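Side-chain contacts in coenzyme F420-dependent N(5),N(10)-methenyltetrahydromethanopterin reductase-related protein (Desulfurobacterium thermolithotrophum DSM 11699, PDB 6HUZ), which binds the iron-guanylylpyridinol cofactor and, as a bacterial paralog of [Fe]-hydrogenase, uses tetrahydrofolate derivatives as substrates: residues K157-A162 with K182-T187; S120-N125 with P195-S200. All coordinates share one frame; numbering follows the deposited sequence. Where two conformers were deposited one is given.

Contact 1 of 2, residues K157-A162 with K182-T187; sequences KHYLIA and KLATDT. With EDO (1,2-ethanediol), chain F.
The ring of Tyr159 meets the methyl of Ala184 where strand 158-163 packs against helix 174-186, the first two elements of a beta-alpha-beta unit that strand 190-195 completes. Tyr159 reaches the helix because its CG stands beside the backbone N and anti to the carbonyl carbon (chi1 -76°), which carries the ring along the helix toward its C-terminal end. Its CD2 edge, not a face, touches Ala184: CD2 of Tyr159 lies 3.8 Å from CB of Ala184, the methyl sitting near the ring plane. Further along the same edge, CE2 of Tyr159 comes 4.2 Å from OG1 of Thr187. Met35 and Phe39 of helix 32-41 also pack on Tyr159, and the ring of His156 meets it edge-to-face.

The hydroxyl of Thr187 is turned back over the last turn of the helix, between its own backbone N and carbonyl carbon (chi1 57°). There OG1 of Thr187 lies 2.8 Å from Leu183 O and 3.1 Å from Ala184 O. On the outer side of the helix, Lys182 NZ forms a salt bridge with the syn lone pair of Asp186 OD2; OD2 also hydrogen-bonds NE2 of His44. One water bridges the two segments: it lies in the Tyr159 ring plane, 2.7 Å from Tyr159 OH, and donates to Thr187 OG1 at 2.9 Å.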
ATOM      1  N   LYS A 157      -3.609 -26.547   2.256  1.00 30.78           N
ATOM      2  CA  LYS A 157      -3.085 -27.257   3.418  1.00 31.68           C
ATOM      3  C   LYS A 157      -3.333 -26.465   4.656  1.00 28.38           C
ATOM      4  O   LYS A 157      -2.606 -26.605   5.613  1.00 30.82           O
ATOM      5  CB  LYS A 157      -1.580 -27.489   3.251  1.00 33.83           C
ATOM      6  CG  LYS A 157      -1.210 -27.990   1.859  1.00 45.49           C
ATOM      7  CD  LYS A 157       0.072 -28.812   1.831  1.00 44.59           C
ATOM      8  CE  LYS A 157       1.040 -28.328   0.782  1.00 57.87           C
ATOM      9  NZ  LYS A 157       1.801 -29.461   0.189  1.00 78.15           N
ATOM     10  N   HIS A 158      -4.352 -25.612   4.665  1.00 26.33           N
ATOM     11  CA  HIS A 158      -4.536 -24.761   5.846  1.00 24.80           C
ATOM     12  C   HIS A 158      -5.844 -24.053   5.738  1.00 27.04           C
ATOM     13  O   HIS A 158      -6.497 -24.103   4.699  1.00 29.09           O
ATOM     14  CB  HIS A 158      -3.428 -23.615   5.760  1.00 27.24           C
ATOM     15  CG  HIS A 158      -3.387 -23.046   4.365  1.00 29.52           C
ATOM     16  ND1 HIS A 158      -2.547 -23.575   3.395  1.00 32.55           N
ATOM     17  CD2 HIS A 158      -4.177 -22.111   3.790  1.00 30.55           C
ATOM     18  CE1 HIS A 158      -2.825 -22.918   2.278  1.00 31.49           C
ATOM     19  NE2 HIS A 158      -3.805 -22.034   2.465  1.00 31.13           N
ATOM     20  N   TYR A 159      -6.200 -23.340   6.793  1.00 28.67           N
ATOM     21  CA  TYR A 159      -7.384 -22.485   6.826  1.00 29.72           C
ATOM     22  C   TYR A 159      -6.992 -21.185   7.591  1.00 33.37           C
ATOM     23  O   TYR A 159      -6.196 -21.241   8.539  1.00 31.10           O
ATOM     24  CB  TYR A 159      -8.547 -23.123   7.567  1.00 32.72           C
ATOM     25  CG  TYR A 159      -9.277 -24.197   6.794  1.00 32.65           C
ATOM     26  CD1 TYR A 159     -10.075 -23.877   5.703  1.00 32.33           C
ATOM     27  CD2 TYR A 159      -9.180 -25.536   7.161  1.00 34.46           C
ATOM     28  CE1 TYR A 159     -10.756 -24.855   4.996  1.00 35.05           C
ATOM     29  CE2 TYR A 159      -9.864 -26.527   6.463  1.00 36.21           C
ATOM     30  CZ  TYR A 159     -10.648 -26.181   5.376  1.00 38.37           C
ATOM     31  OH  TYR A 159     -11.315 -27.132   4.655  1.00 38.86           O
ATOM     32  N   LEU A 160      -7.576 -20.050   7.187  1.00 26.43           N
ATOM     33  CA  LEU A 160      -7.394 -18.782   7.856  1.00 27.96           C
ATOM     34  C   LEU A 160      -8.668 -18.636   8.665  1.00 31.22           C
ATOM     35  O   LEU A 160      -9.764 -18.682   8.088  1.00 27.05           O
ATOM     36  CB  LEU A 160      -7.232 -17.628   6.861  1.00 27.03           C
ATOM     37  CG  LEU A 160      -6.096 -17.767   5.863  1.00 32.80           C
ATOM     38  CD1 LEU A 160      -5.877 -16.430   5.116  1.00 32.77           C
ATOM     39  CD2 LEU A 160      -4.822 -18.187   6.535  1.00 36.10           C
ATOM     40  N   ILE A 161      -8.520 -18.488   9.996  1.00 28.49           N
ATOM     41  CA  ILE A 161      -9.608 -18.389  10.975  1.00 28.46           C
ATOM     42  C   ILE A 161      -9.594 -17.045  11.660  1.00 34.29           C
ATOM     43  O   ILE A 161      -8.626 -16.668  12.345  1.00 35.00           O
ATOM     44  CB  ILE A 161      -9.537 -19.575  12.001  1.00 29.71           C
ATOM     45  CG1 ILE A 161      -9.681 -20.923  11.282  1.00 28.14           C
ATOM     46  CG2 ILE A 161     -10.610 -19.456  13.105  1.00 31.21           C
ATOM     47  CD1 ILE A 161      -9.124 -22.090  12.105  1.00 33.89           C
ATOM     48  N   ALA A 162     -10.673 -16.305  11.476  1.00 28.69           N
ATOM     49  CA  ALA A 162     -10.772 -14.947  12.033  1.00 25.92           C
ATOM     50  C   ALA A 162     -10.895 -14.912  13.548  1.00 29.20           C
ATOM     51  O   ALA A 162     -11.707 -15.625  14.107  1.00 32.16           O
ATOM     52  CB  ALA A 162     -11.967 -14.223  11.411  1.00 27.07           C
ATOM     53  N   LYS A 182     -10.099 -27.216  15.308  1.00 35.99           N
ATOM     54  CA  LYS A 182     -10.227 -28.679  15.267  0.50 35.67           C
ATOM     55  C   LYS A 182     -10.613 -29.136  13.854  1.00 36.56           C
ATOM     56  O   LYS A 182     -10.013 -30.075  13.337  1.00 33.69           O
ATOM     57  CB  LYS A 182     -11.227 -29.167  16.327  0.50 37.00           C
ATOM     58  CG  LYS A 182     -11.276 -30.680  16.472  0.50 46.35           C
ATOM     59  CD  LYS A 182     -11.942 -31.103  17.773  0.50 46.04           C
ATOM     60  CE  LYS A 182     -12.727 -32.400  17.671  0.50 50.12           C
ATOM     61  NZ  LYS A 182     -11.937 -33.511  17.072  0.50 33.83           N
ATOM     62  N   LEU A 183     -11.582 -28.457  13.197  1.00 34.09           N
ATOM     63  CA  LEU A 183     -11.953 -28.835  11.828  1.00 34.45           C
ATOM     64  C   LEU A 183     -10.684 -28.826  10.955  1.00 38.12           C
ATOM     65  O   LEU A 183     -10.472 -29.766  10.180  1.00 39.52           O
ATOM     66  CB  LEU A 183     -13.035 -27.899  11.241  1.00 33.53           C
ATOM     67  CG  LEU A 183     -14.436 -28.121  11.813  1.00 37.55           C
ATOM     68  CD1 LEU A 183     -15.454 -27.154  11.211  1.00 37.38           C
ATOM     69  CD2 LEU A 183     -14.901 -29.555  11.609  1.00 37.86           C
ATOM     70  N   ALA A 184      -9.818 -27.792  11.121  1.00 33.45           N
ATOM     71  CA  ALA A 184      -8.576 -27.677  10.381  1.00 31.92           C
ATOM     72  C   ALA A 184      -7.578 -28.788  10.737  1.00 35.70           C
ATOM     73  O   ALA A 184      -7.152 -29.539   9.855  1.00 35.27           O
ATOM     74  CB  ALA A 184      -7.944 -26.305  10.638  1.00 32.61           C
ATOM     75  N   THR A 185      -7.216 -28.927  12.019  1.00 32.52           N
ATOM     76  CA  THR A 185      -6.245 -29.968  12.404  1.00 38.19           C
ATOM     77  C   THR A 185      -6.806 -31.407  12.163  1.00 41.07           C
ATOM     78  O   THR A 185      -6.044 -32.296  11.775  1.00 42.13           O
ATOM     79  CB  THR A 185      -5.717 -29.747  13.837  1.00 38.22           C
ATOM     80  OG1 THR A 185      -6.788 -29.897  14.762  1.00 40.55           O
ATOM     81  CG2 THR A 185      -5.046 -28.377  14.023  1.00 33.20           C
ATOM     82  N   ASP A 186      -8.123 -31.644  12.332  1.00 36.89           N
ATOM     83  CA  ASP A 186      -8.681 -32.973  12.077  1.00 37.35           C
ATOM     84  C   ASP A 186      -8.522 -33.368  10.628  1.00 46.12           C
ATOM     85  O   ASP A 186      -8.478 -34.563  10.340  1.00 44.23           O
ATOM     86  CB  ASP A 186     -10.187 -33.066  12.429  1.00 35.63           C
ATOM     87  CG  ASP A 186     -10.441 -33.209  13.916  1.00 42.36           C
ATOM     88  OD1 ASP A 186      -9.453 -33.226  14.683  1.00 39.02           O
ATOM     89  OD2 ASP A 186     -11.629 -33.292  14.316  1.00 45.73           O
ATOM     90  N   THR A 187      -8.426 -32.379   9.711  1.00 42.37           N
ATOM     91  CA  THR A 187      -8.306 -32.680   8.284  1.00 43.22           C
ATOM     92  C   THR A 187      -6.881 -32.506   7.756  1.00 46.46           C
ATOM     93  O   THR A 187      -6.678 -32.454   6.531  1.00 42.59           O
ATOM     94  CB  THR A 187      -9.379 -31.876   7.510  1.00 44.36           C
ATOM     95  OG1 THR A 187      -9.252 -30.480   7.758  1.00 39.19           O
ATOM     96  CG2 THR A 187     -10.783 -32.321   7.886  1.00 41.26           C
TER
HETATM   97  C1  EDO F 405      -7.921 -28.462  17.992  1.00 42.20           C
HETATM   98  O1  EDO F 405      -6.997 -28.360  16.905  1.00 39.06           O
HETATM   99  C2  EDO F 405      -8.553 -27.084  18.255  1.00 40.73           C
HETATM  100  O2  EDO F 405      -9.520 -27.117  19.298  1.00 41.05           O
HETATM  101  O   HOH W   1     -10.757 -29.607   5.436  1.00 34.54           O

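Contact 2 of 2, residues S120-N125 with P195-S200; sequences SILVLN and PAELVS
Leu122 straddles the first turn of helix 196-203, one methyl on Ala196 and the other on Glu197. The tight part is apolar: CD2 of Leu122 presses on CB of Ala196 at 3.6 Å. CG2 of Ile121, 4.0 Å from the same Ala196 CB, forms its looser flank. Ile121 offers only this short branch, since its CG1 runs anti to the backbone N (chi1 -167°) and the end of the chain leads away; Ile121 also packs on Phe142 and Thr144 of strand 141-144. The partly exposed side belongs to Glu197, whose extended chain crosses Leu122 at about a right angle; CD1 of Leu122 rests 3.8 Å from CB of Glu197. The carboxylate is committed to the dimer instead, OE2 bonding Ser317 and OE1 bonding Thr316 of the second subunit. Ser120 caps helix 121-127, its OG accepting weak bonds from the N-H groups of Leu122 and Val123.

The two short helical segments run at 123° to each other with axes 9.9 Å apart at closest approach. Their pairing joins a helix of the Rossmann-like N-terminal part to helix 196-203, which follows directly on strand 190-195. Ile171 packs on Leu122, and Trp344 of helix 333-345 touches Ser120 and Ser200.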
ATOM      1  N   SER A 120     -16.511 -10.767   3.470  1.00 32.31           N
ATOM      2  CA  SER A 120     -15.780 -10.421   4.681  1.00 30.28           C
ATOM      3  C   SER A 120     -16.671 -10.773   5.879  1.00 34.19           C
ATOM      4  O   SER A 120     -17.876 -10.476   5.858  1.00 30.44           O
ATOM      5  CB  SER A 120     -15.469  -8.932   4.714  1.00 33.97           C
ATOM      6  OG  SER A 120     -15.256  -8.516   6.050  1.00 34.36           O
ATOM      7  N   ILE A 121     -16.098 -11.405   6.916  1.00 31.00           N
ATOM      8  CA  ILE A 121     -16.885 -11.767   8.091  1.00 29.11           C
ATOM      9  C   ILE A 121     -17.385 -10.518   8.811  1.00 31.92           C
ATOM     10  O   ILE A 121     -18.476 -10.561   9.418  1.00 32.66           O
ATOM     11  CB  ILE A 121     -16.126 -12.729   9.063  1.00 28.20           C
ATOM     12  CG1 ILE A 121     -17.108 -13.337  10.099  1.00 28.39           C
ATOM     13  CG2 ILE A 121     -14.968 -12.022   9.805  1.00 32.57           C
ATOM     14  CD1 ILE A 121     -18.379 -14.183   9.559  1.00 31.51           C
ATOM     15  N   LEU A 122     -16.598  -9.420   8.750  1.00 28.23           N
ATOM     16  CA  LEU A 122     -16.953  -8.163   9.397  1.00 28.80           C
ATOM     17  C   LEU A 122     -18.128  -7.527   8.692  1.00 34.42           C
ATOM     18  O   LEU A 122     -19.017  -7.006   9.362  1.00 35.53           O
ATOM     19  CB  LEU A 122     -15.754  -7.195   9.474  1.00 29.15           C
ATOM     20  CG  LEU A 122     -14.520  -7.765  10.217  1.00 33.89           C
ATOM     21  CD1 LEU A 122     -13.448  -6.667  10.431  1.00 32.72           C
ATOM     22  CD2 LEU A 122     -14.918  -8.372  11.584  1.00 36.14           C
ATOM     23  N   VAL A 123     -18.161  -7.593   7.360  1.00 33.24           N
ATOM     24  CA  VAL A 123     -19.291  -7.051   6.601  1.00 33.51           C
ATOM     25  C   VAL A 123     -20.526  -7.863   6.947  1.00 38.20           C
ATOM     26  O   VAL A 123     -21.568  -7.288   7.269  1.00 38.81           O
ATOM     27  CB  VAL A 123     -19.021  -7.062   5.079  1.00 36.09           C
ATOM     28  CG1 VAL A 123     -20.282  -6.708   4.286  1.00 35.27           C
ATOM     29  CG2 VAL A 123     -17.900  -6.111   4.737  1.00 36.25           C
ATOM     30  N   LEU A 124     -20.435  -9.205   6.905  1.00 36.33           N
ATOM     31  CA  LEU A 124     -21.581 -10.038   7.234  1.00 35.10           C
ATOM     32  C   LEU A 124     -22.078  -9.825   8.657  1.00 36.58           C
ATOM     33  O   LEU A 124     -23.284  -9.713   8.872  1.00 37.12           O
ATOM     34  CB  LEU A 124     -21.270 -11.527   7.029  1.00 34.73           C
ATOM     35  CG  LEU A 124     -22.443 -12.477   7.349  1.00 37.82           C
ATOM     36  CD1 LEU A 124     -23.613 -12.213   6.447  1.00 38.66           C
ATOM     37  CD2 LEU A 124     -22.013 -13.937   7.258  1.00 38.35           C
ATOM     38  N   ASN A 125     -21.164  -9.789   9.628  1.00 37.43           N
ATOM     39  CA  ASN A 125     -21.539  -9.596  11.037  1.00 37.24           C
ATOM     40  C   ASN A 125     -22.294  -8.257  11.235  1.00 38.62           C
ATOM     41  O   ASN A 125     -23.286  -8.197  11.975  1.00 37.77           O
ATOM     42  CB  ASN A 125     -20.279  -9.643  11.901  1.00 35.99           C
ATOM     43  CG  ASN A 125     -20.565  -9.298  13.339  1.00 42.50           C
ATOM     44  OD1 ASN A 125     -20.315  -8.198  13.795  1.00 37.59           O
ATOM     45  ND2 ASN A 125     -21.110 -10.229  14.069  1.00 36.51           N
ATOM     46  N   PRO A 195      -6.292 -11.693  12.854  1.00 28.83           N
ATOM     47  CA  PRO A 195      -7.302 -10.695  13.210  1.00 28.20           C
ATOM     48  C   PRO A 195      -8.333 -10.748  12.065  1.00 31.82           C
ATOM     49  O   PRO A 195      -7.983 -10.868  10.875  1.00 30.33           O
ATOM     50  CB  PRO A 195      -6.524  -9.370  13.212  1.00 27.47           C
ATOM     51  CG  PRO A 195      -5.107  -9.747  13.365  1.00 30.13           C
ATOM     52  CD  PRO A 195      -4.949 -11.097  12.724  1.00 25.91           C
ATOM     53  N   ALA A 196      -9.603 -10.677  12.411  1.00 31.55           N
ATOM     54  CA  ALA A 196     -10.672 -10.770  11.416  1.00 28.86           C
ATOM     55  C   ALA A 196     -10.510  -9.873  10.169  1.00 31.71           C
ATOM     56  O   ALA A 196     -10.771 -10.318   9.047  1.00 29.57           O
ATOM     57  CB  ALA A 196     -12.010 -10.508  12.089  1.00 29.85           C
ATOM     58  N   GLU A 197     -10.072  -8.642  10.347  1.00 29.97           N
ATOM     59  CA  GLU A 197      -9.933  -7.752   9.202  1.00 28.64           C
ATOM     60  C   GLU A 197      -8.830  -8.163   8.214  1.00 30.81           C
ATOM     61  O   GLU A 197      -8.888  -7.785   7.046  1.00 29.88           O
ATOM     62  CB  GLU A 197      -9.700  -6.328   9.692  1.00 28.31           C
ATOM     63  CG  GLU A 197      -9.957  -5.261   8.653  1.00 34.45           C
ATOM     64  CD  GLU A 197      -9.681  -3.862   9.165  1.00 38.65           C
ATOM     65  OE1 GLU A 197      -8.927  -3.721  10.159  1.00 30.43           O
ATOM     66  OE2 GLU A 197     -10.221  -2.902   8.568  1.00 31.34           O
ATOM     67  N   LEU A 198      -7.859  -8.941   8.670  1.00 28.35           N
ATOM     68  CA  LEU A 198      -6.729  -9.363   7.837  1.00 27.41           C
ATOM     69  C   LEU A 198      -6.946 -10.644   7.077  1.00 28.45           C
ATOM     70  O   LEU A 198      -6.135 -10.949   6.193  1.00 25.57           O
ATOM     71  CB  LEU A 198      -5.469  -9.482   8.725  1.00 26.79           C
ATOM     72  CG  LEU A 198      -5.104  -8.201   9.522  1.00 31.78           C
ATOM     73  CD1 LEU A 198      -3.731  -8.317  10.183  1.00 28.37           C
ATOM     74  CD2 LEU A 198      -5.121  -6.977   8.656  1.00 28.22           C
ATOM     75  N   VAL A 199      -8.003 -11.432   7.413  1.00 28.21           N
ATOM     76  CA  VAL A 199      -8.258 -12.687   6.703  1.00 25.87           C
ATOM     77  C   VAL A 199      -8.414 -12.395   5.194  1.00 27.57           C
ATOM     78  O   VAL A 199      -7.771 -13.062   4.376  1.00 24.72           O
ATOM     79  CB  VAL A 199      -9.463 -13.452   7.307  1.00 28.48           C
ATOM     80  CG1 VAL A 199      -9.906 -14.609   6.396  1.00 26.89           C
ATOM     81  CG2 VAL A 199      -9.112 -13.967   8.713  1.00 28.62           C
ATOM     82  N   SER A 200      -9.248 -11.418   4.808  1.00 21.96           N
ATOM     83  CA  SER A 200      -9.413 -11.113   3.377  1.00 23.66           C
ATOM     84  C   SER A 200      -8.084 -10.688   2.627  1.00 28.64           C
ATOM     85  O   SER A 200      -7.742 -11.306   1.618  1.00 28.76           O
ATOM     86  CB  SER A 200     -10.498 -10.042   3.195  1.00 29.22           C
ATOM     87  OG  SER A 200     -10.522  -9.453   1.905  1.00 26.16           O
TER

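How the contacts relate
Strand 158-163 joins the two contacts, whose centres are about 17 Å apart. Tyr159 turns to helix 174-186 in contact 1, while Ala162, at the other end of segment 157-162, packs into contact 2: Ala162 CB lies 3.7 Å from Ala196 CA and 4.1 Å from Ile121 CG2. Both segments of contact 1 fall between those of contact 2 in the sequence. Contact 1 is nearer the cofactor, the Tyr159 side chain being about 8 Å from the iron-guanylylpyridinol and about 11 Å from methenyltetrahydrofolate, whereas the Ile121 side chain of contact 2 is about 12 Å from the cofactor. Both also touch the second subunit, through His158 and Leu160 in contact 1 and residues including Glu197 and Ser200 in contact 2.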